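Local structure of alginate lyase A1-II' (Sphingomonas sp. A1, 2CWS) at residues A[16-21]-A[69-74]; A[109-114]-A[198-203]. The protein probably cleaves the polysaccharide alginate by beta-elimination, this chain being the lyase domain of a polysaccharide lyase family-7 enzyme. All coordinates share one frame; numbering follows the deposited sequence. Where two conformers were deposited one is given.

Contact 1: A[16-21]-A[69-74]. With SO4 (sulfate ion), chain C.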
loop_
_atom_site.group_PDB
_atom_site.type_symbol
_atom_site.label_atom_id
_atom_site.label_comp_id
_atom_site.label_asym_id
_atom_site.label_seq_id
_atom_site.Cartn_x
_atom_site.Cartn_y
_atom_site.Cartn_z
ATOM N N LYS A 16 -0.443 2.488 -10.981
ATOM C CA LYS A 16 0.331 3.705 -11.263
ATOM C C LYS A 16 1.244 3.930 -10.068
ATOM O O LYS A 16 1.006 3.382 -8.970
ATOM C CB LYS A 16 -0.543 4.925 -11.560
ATOM C CG LYS A 16 -1.362 5.412 -10.388
ATOM C CD LYS A 16 -2.145 6.682 -10.752
ATOM C CE LYS A 16 -3.028 7.146 -9.606
ATOM N NZ LYS A 16 -3.628 8.460 -9.915
ATOM N N LEU A 17 2.303 4.716 -10.239
ATOM C CA LEU A 17 3.272 4.954 -9.206
ATOM C C LEU A 17 3.248 6.406 -8.760
ATOM O O LEU A 17 3.276 7.314 -9.601
ATOM C CB LEU A 17 4.689 4.627 -9.758
ATOM C CG LEU A 17 5.891 4.935 -8.831
ATOM C CD1 LEU A 17 5.889 4.101 -7.561
ATOM C CD2 LEU A 17 7.158 4.714 -9.637
ATOM N N GLN A 18 3.212 6.611 -7.455
ATOM C CA GLN A 18 3.237 7.931 -6.826
ATOM C C GLN A 18 4.606 8.139 -6.201
ATOM O O GLN A 18 5.071 7.266 -5.439
ATOM C CB GLN A 18 2.088 8.007 -5.790
ATOM C CG GLN A 18 0.745 7.870 -6.460
ATOM C CD GLN A 18 -0.404 7.710 -5.512
ATOM O OE1 GLN A 18 -0.226 7.031 -4.470
ATOM N NE2 GLN A 18 -1.551 8.255 -5.857
ATOM N N LEU A 19 5.218 9.276 -6.511
ATOM C CA LEU A 19 6.605 9.559 -6.112
ATOM C C LEU A 19 6.728 10.575 -5.012
ATOM O O LEU A 19 5.840 11.400 -4.798
ATOM C CB LEU A 19 7.371 10.067 -7.360
ATOM C CG LEU A 19 7.501 9.025 -8.474
ATOM C CD1 LEU A 19 8.109 9.747 -9.713
ATOM C CD2 LEU A 19 8.321 7.845 -8.066
ATOM N N PRO A 20 7.899 10.612 -4.377
ATOM C CA PRO A 20 8.164 11.578 -3.303
ATOM C C PRO A 20 9.029 12.742 -3.741
ATOM O O PRO A 20 9.658 13.392 -2.903
ATOM C CB PRO A 20 8.920 10.712 -2.279
ATOM C CG PRO A 20 9.771 9.833 -3.149
ATOM C CD PRO A 20 8.935 9.560 -4.380
ATOM N N ASP A 21 9.064 13.018 -5.037
ATOM C CA ASP A 21 9.699 14.269 -5.487
ATOM C C ASP A 21 8.858 15.439 -5.010
ATOM O O ASP A 21 7.731 15.276 -4.513
ATOM C CB ASP A 21 9.906 14.226 -7.004
ATOM C CG ASP A 21 8.584 14.192 -7.778
ATOM O OD1 ASP A 21 8.484 14.867 -8.835
ATOM O OD2 ASP A 21 7.656 13.510 -7.361
ATOM N N GLU A 69 5.030 4.754 -3.958
ATOM C CA GLU A 69 3.978 3.798 -3.640
ATOM C C GLU A 69 3.138 3.547 -4.910
ATOM O O GLU A 69 2.788 4.507 -5.602
ATOM C CB GLU A 69 3.125 4.291 -2.476
ATOM C CG GLU A 69 2.155 3.263 -1.884
ATOM C CD GLU A 69 1.301 3.827 -0.768
ATOM O OE1 GLU A 69 0.888 5.007 -0.841
ATOM O OE2 GLU A 69 1.014 3.066 0.196
ATOM N N LEU A 70 2.813 2.268 -5.154
ATOM C CA LEU A 70 1.905 1.926 -6.225
ATOM C C LEU A 70 0.464 2.061 -5.767
ATOM O O LEU A 70 0.129 1.790 -4.613
ATOM C CB LEU A 70 2.139 0.457 -6.673
ATOM C CG LEU A 70 3.491 0.153 -7.232
ATOM C CD1 LEU A 70 3.663 -1.337 -7.460
ATOM C CD2 LEU A 70 3.769 0.934 -8.562
ATOM N N ARG A 71 -0.389 2.459 -6.695
ATOM C CA ARG A 71 -1.822 2.707 -6.497
ATOM C C ARG A 71 -2.561 1.904 -7.544
ATOM O O ARG A 71 -2.332 2.088 -8.767
ATOM C CB ARG A 71 -2.019 4.245 -6.660
ATOM C CG ARG A 71 -3.410 4.814 -6.354
ATOM C CD ARG A 71 -4.553 4.424 -7.320
ATOM N NE ARG A 71 -5.621 5.402 -7.155
ATOM C CZ ARG A 71 -6.894 5.182 -7.441
ATOM N NH1 ARG A 71 -7.300 4.011 -7.944
ATOM N NH2 ARG A 71 -7.778 6.167 -7.199
ATOM N N GLU A 72 -3.430 0.994 -7.116
ATOM C CA GLU A 72 -4.105 0.080 -8.033
ATOM C C GLU A 72 -5.034 0.833 -8.957
ATOM O O GLU A 72 -5.822 1.686 -8.507
ATOM C CB GLU A 72 -4.923 -0.940 -7.232
ATOM C CG GLU A 72 -5.699 -1.906 -8.131
ATOM C CD GLU A 72 -6.726 -2.708 -7.354
ATOM O OE1 GLU A 72 -7.037 -2.395 -6.201
ATOM O OE2 GLU A 72 -7.251 -3.687 -8.002
ATOM N N MET A 73 -5.011 0.486 -10.242
ATOM C CA MET A 73 -5.813 1.087 -11.292
ATOM C C MET A 73 -6.572 -0.012 -12.020
ATOM O O MET A 73 -6.058 -0.555 -12.994
ATOM C CB MET A 73 -4.935 1.870 -12.286
ATOM C CG MET A 73 -4.178 2.995 -11.615
ATOM S SD MET A 73 -5.131 4.469 -11.238
ATOM C CE MET A 73 -5.347 5.130 -12.917
ATOM N N LEU A 74 -7.823 -0.275 -11.571
ATOM C CA LEU A 74 -8.655 -1.187 -12.367
ATOM C C LEU A 74 -8.721 -0.709 -13.793
ATOM O O LEU A 74 -8.751 -1.543 -14.741
ATOM C CB LEU A 74 -10.094 -1.185 -11.801
ATOM C CG LEU A 74 -10.305 -1.863 -10.433
ATOM C CD1 LEU A 74 -11.755 -1.794 -10.055
ATOM C CD2 LEU A 74 -9.826 -3.334 -10.476
HETATM S S SO4 C . -5.808 9.210 -6.885
HETATM O O1 SO4 C . -4.793 8.054 -6.545
HETATM O O2 SO4 C . -5.727 9.467 -8.279
HETATM O O3 SO4 C . -7.092 8.893 -6.479
HETATM O O4 SO4 C . -5.248 10.276 -6.038
#
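K16 and R71, two cationic side chains paired across neighbouring antiparallel strands, close together on one sulfate. Strands 16-18 and 69-72 lie in one sheet of the jelly-roll-like beta-sandwich of family-7 lyases, and the face carrying K16, Q18, E69 and R71 turns away from the sandwich interior. The anion, probably from the crystallisation liquor, takes a bond of 2.8 Å from R71 NE to its O1 and one of 2.9 Å from R71 NH2 to its O3, so the guanidinium grips it through one edge. K16 NZ reaches the sulfate O2 at 2.8 Å and also forms a salt bridge with E26, which would offset part of the local positive charge. The R71 chain turns about its CB-CG bond (chi2 -68°), and its rotation is fixed from the far side, where NH1 donates to E72 O at 2.8 Å in the guanidinium plane. A leucine in place of R71 would probably leave the sulfate O1 and O3 without these donors and E72 O without its side-chain mate.

Backbone bonds secure the register: K16 and R71 exchange one in each direction, as do Q18 and E69, flanking the non-hydrogen-bonded pair L17 and L70. Those two leucines share the opposite face and meet methyl to methyl, CD1 of L17 to CD2 of L70, at 3.9 Å; Y36 of a loop covers L17, whereas L70 packs on M49, F51 and L223 of the facing sheet. On the sulfate side the Q18 amide stands almost upright to the guanidinium, planes 83° apart, with its polar ends engaged by K201 and E26. The extended aliphatic part of K16 is backed by M73, whose SD lies 3.7 Å from K16 CD.

Contact 2: A[109-114]-A[198-203]. With SO4 (sulfate ion), chain B.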
loop_
_atom_site.group_PDB
_atom_site.type_symbol
_atom_site.label_atom_id
_atom_site.label_comp_id
_atom_site.label_asym_id
_atom_site.label_seq_id
_atom_site.Cartn_x
_atom_site.Cartn_y
_atom_site.Cartn_z
ATOM N N ALA A 109 1.812 -1.508 2.577
ATOM C CA ALA A 109 0.665 -1.874 1.776
ATOM C C ALA A 109 -0.569 -1.243 2.378
ATOM O O ALA A 109 -0.599 -0.926 3.582
ATOM C CB ALA A 109 0.494 -3.401 1.711
ATOM N N GLN A 110 -1.585 -1.057 1.547
ATOM C CA GLN A 110 -2.863 -0.500 2.032
ATOM C C GLN A 110 -4.019 -1.087 1.244
ATOM O O GLN A 110 -3.886 -1.525 0.097
ATOM C CB GLN A 110 -2.973 1.048 1.874
ATOM C CG GLN A 110 -1.754 1.800 2.361
ATOM C CD GLN A 110 -2.039 3.276 2.441
ATOM O OE1 GLN A 110 -3.046 3.683 3.057
ATOM N NE2 GLN A 110 -1.165 4.079 1.854
ATOM N N ILE A 111 -5.202 -0.985 1.868
ATOM C CA ILE A 111 -6.456 -0.827 1.133
ATOM C C ILE A 111 -6.904 0.598 1.453
ATOM O O ILE A 111 -7.070 0.905 2.640
ATOM C CB ILE A 111 -7.557 -1.833 1.521
ATOM C CG1 ILE A 111 -7.138 -3.258 1.206
ATOM C CG2 ILE A 111 -8.846 -1.445 0.792
ATOM C CD1 ILE A 111 -8.187 -4.255 1.674
ATOM N N HIS A 112 -7.138 1.409 0.422
ATOM C CA HIS A 112 -7.557 2.763 0.663
ATOM C C HIS A 112 -8.997 2.965 0.196
ATOM O O HIS A 112 -9.375 2.483 -0.907
ATOM C CB HIS A 112 -6.613 3.698 -0.132
ATOM C CG HIS A 112 -6.527 5.045 0.494
ATOM N ND1 HIS A 112 -7.544 5.976 0.512
ATOM C CD2 HIS A 112 -5.503 5.595 1.169
ATOM C CE1 HIS A 112 -7.131 7.062 1.154
ATOM N NE2 HIS A 112 -5.872 6.876 1.575
ATOM N N GLY A 113 -9.802 3.653 1.020
ATOM C CA GLY A 113 -11.104 4.049 0.567
ATOM C C GLY A 113 -11.059 5.211 -0.399
ATOM O O GLY A 113 -10.107 5.986 -0.449
ATOM N N ILE A 114 -12.168 5.350 -1.139
ATOM C CA ILE A 114 -12.317 6.492 -2.069
ATOM C C ILE A 114 -13.820 6.656 -2.278
ATOM O O ILE A 114 -14.584 5.672 -2.235
ATOM C CB ILE A 114 -11.574 6.220 -3.397
ATOM C CG1 ILE A 114 -11.586 7.466 -4.326
ATOM C CG2 ILE A 114 -12.079 4.970 -4.098
ATOM C CD1 ILE A 114 -10.590 7.295 -5.467
ATOM N N TYR A 198 -12.858 1.198 -3.057
ATOM C CA TYR A 198 -11.551 0.829 -2.515
ATOM C C TYR A 198 -10.563 0.552 -3.619
ATOM O O TYR A 198 -10.932 0.159 -4.743
ATOM C CB TYR A 198 -11.632 -0.501 -1.644
ATOM C CG TYR A 198 -12.695 -0.337 -0.567
ATOM C CD1 TYR A 198 -12.342 0.305 0.635
ATOM C CD2 TYR A 198 -14.019 -0.704 -0.770
ATOM C CE1 TYR A 198 -13.305 0.507 1.622
ATOM C CE2 TYR A 198 -14.987 -0.471 0.177
ATOM C CZ TYR A 198 -14.645 0.131 1.365
ATOM O OH TYR A 198 -15.554 0.381 2.351
ATOM N N TYR A 199 -9.290 0.720 -3.304
ATOM C CA TYR A 199 -8.205 0.305 -4.175
ATOM C C TYR A 199 -7.023 -0.119 -3.300
ATOM O O TYR A 199 -6.834 0.369 -2.169
ATOM C CB TYR A 199 -7.800 1.417 -5.154
ATOM C CG TYR A 199 -7.354 2.703 -4.529
ATOM C CD1 TYR A 199 -8.275 3.734 -4.330
ATOM C CD2 TYR A 199 -6.056 2.933 -4.116
ATOM C CE1 TYR A 199 -7.914 4.932 -3.762
ATOM C CE2 TYR A 199 -5.670 4.108 -3.535
ATOM C CZ TYR A 199 -6.602 5.125 -3.331
ATOM O OH TYR A 199 -6.195 6.301 -2.764
ATOM N N PHE A 200 -6.227 -1.047 -3.834
ATOM C CA PHE A 200 -5.017 -1.479 -3.152
ATOM C C PHE A 200 -3.878 -0.494 -3.376
ATOM O O PHE A 200 -3.827 0.224 -4.393
ATOM C CB PHE A 200 -4.591 -2.856 -3.645
ATOM C CG PHE A 200 -5.484 -4.005 -3.198
ATOM C CD1 PHE A 200 -6.221 -4.762 -4.086
ATOM C CD2 PHE A 200 -5.533 -4.320 -1.840
ATOM C CE1 PHE A 200 -6.979 -5.823 -3.651
ATOM C CE2 PHE A 200 -6.307 -5.409 -1.420
ATOM C CZ PHE A 200 -7.028 -6.158 -2.297
ATOM N N LYS A 201 -2.901 -0.511 -2.444
ATOM C CA LYS A 201 -1.641 0.191 -2.617
ATOM C C LYS A 201 -0.528 -0.703 -2.101
ATOM O O LYS A 201 -0.751 -1.521 -1.181
ATOM C CB LYS A 201 -1.581 1.525 -1.822
ATOM C CG LYS A 201 -2.777 2.429 -2.057
ATOM C CD LYS A 201 -2.498 3.870 -1.625
ATOM C CE LYS A 201 -1.805 4.639 -2.762
ATOM N NZ LYS A 201 -1.297 5.947 -2.270
ATOM N N ALA A 202 0.680 -0.520 -2.629
ATOM C CA ALA A 202 1.844 -1.279 -2.142
ATOM C C ALA A 202 3.086 -0.485 -2.474
ATOM O O ALA A 202 3.240 0.004 -3.603
ATOM C CB ALA A 202 1.920 -2.648 -2.818
ATOM N N GLY A 203 4.004 -0.399 -1.495
ATOM C CA GLY A 203 5.275 0.262 -1.764
ATOM C C GLY A 203 5.894 0.759 -0.473
ATOM O O GLY A 203 6.126 -0.068 0.441
HETATM S S SO4 B . -2.942 8.412 2.824
HETATM O O1 SO4 B . -2.461 7.210 1.921
HETATM O O2 SO4 B . -4.382 8.556 2.816
HETATM O O3 SO4 B . -2.551 8.199 4.168
HETATM O O4 SO4 B . -2.359 9.650 2.319
#
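H112 and Y199 lean the same way from adjacent strands of the sandwich, 109-114 and 198-202, within the sheet that forms the concave side of this jelly-roll-like lyase fold. Main-chain bonds join the strands in antiparallel register: Q110 with K201 and H112 with Y199 each exchange two. The bond from H112 N to Y199 O is nearly straight (176°).

Aromatic contacts dominate the face bearing H112 and Y199. Their rings are almost parallel, planes 7° apart, but slid so far that they barely overlap, and the real cover is a CH-pi contact, H112 CB standing 3.8 Å from the centroid of the Y199 ring. Y199 OH in turn lies over one face of the imidazole, 3.5 Å from H112 CG. With CG wedged between its backbone N and carbonyl carbon (chi1 59°), Y199 folds back over the neighbouring strand, where I114 CB meets its ring edge at 3.9 Å from Y199 CE1; R71 adds a cation-pi contact.

Apolar side chains line the opposite face and look into the sandwich. In one of its two conformers I111 lies alongside F200 and crosses Y198, CG2 near Y198 CB, while I111 also packs on I166 and V168 of the second sheet.

Polar bonds finish the H112 face. Q110 and K201 run side by side, with Q110 NE2 given to E69 and only weakly to a sulfate, which R67 and Y205 also bind, while K201 NZ goes on to Q18 and E69; such a site is consistent with the substrate cleft of the family. H112 ND1 donates in the ring plane to a lone pair of G113 O at 2.7 Å, fixing the imidazole rotation, and H112 NE2 meets the sulfate O2 at 2.6 Å.

Overall arrangement
Both contacts belong to one sheet, in which strands 15-18, 67-72, 197-202 and 106-114 follow one another, so the inner strands of the two pairings are themselves neighbours; the contact centres lie about 10 Å apart. K201 of contact 2 ties them together, its NZ 2.7 Å from Q18 OE1 and 2.8 Å from E69 OE1 of contact 1. Farther along the sheet, R71 NH2 packs 3.5 Å from I114 CD1. The two sulfates sit on the same face. This run of anion-binding groups is consistent with a cleft that receives the negatively charged alginate chain.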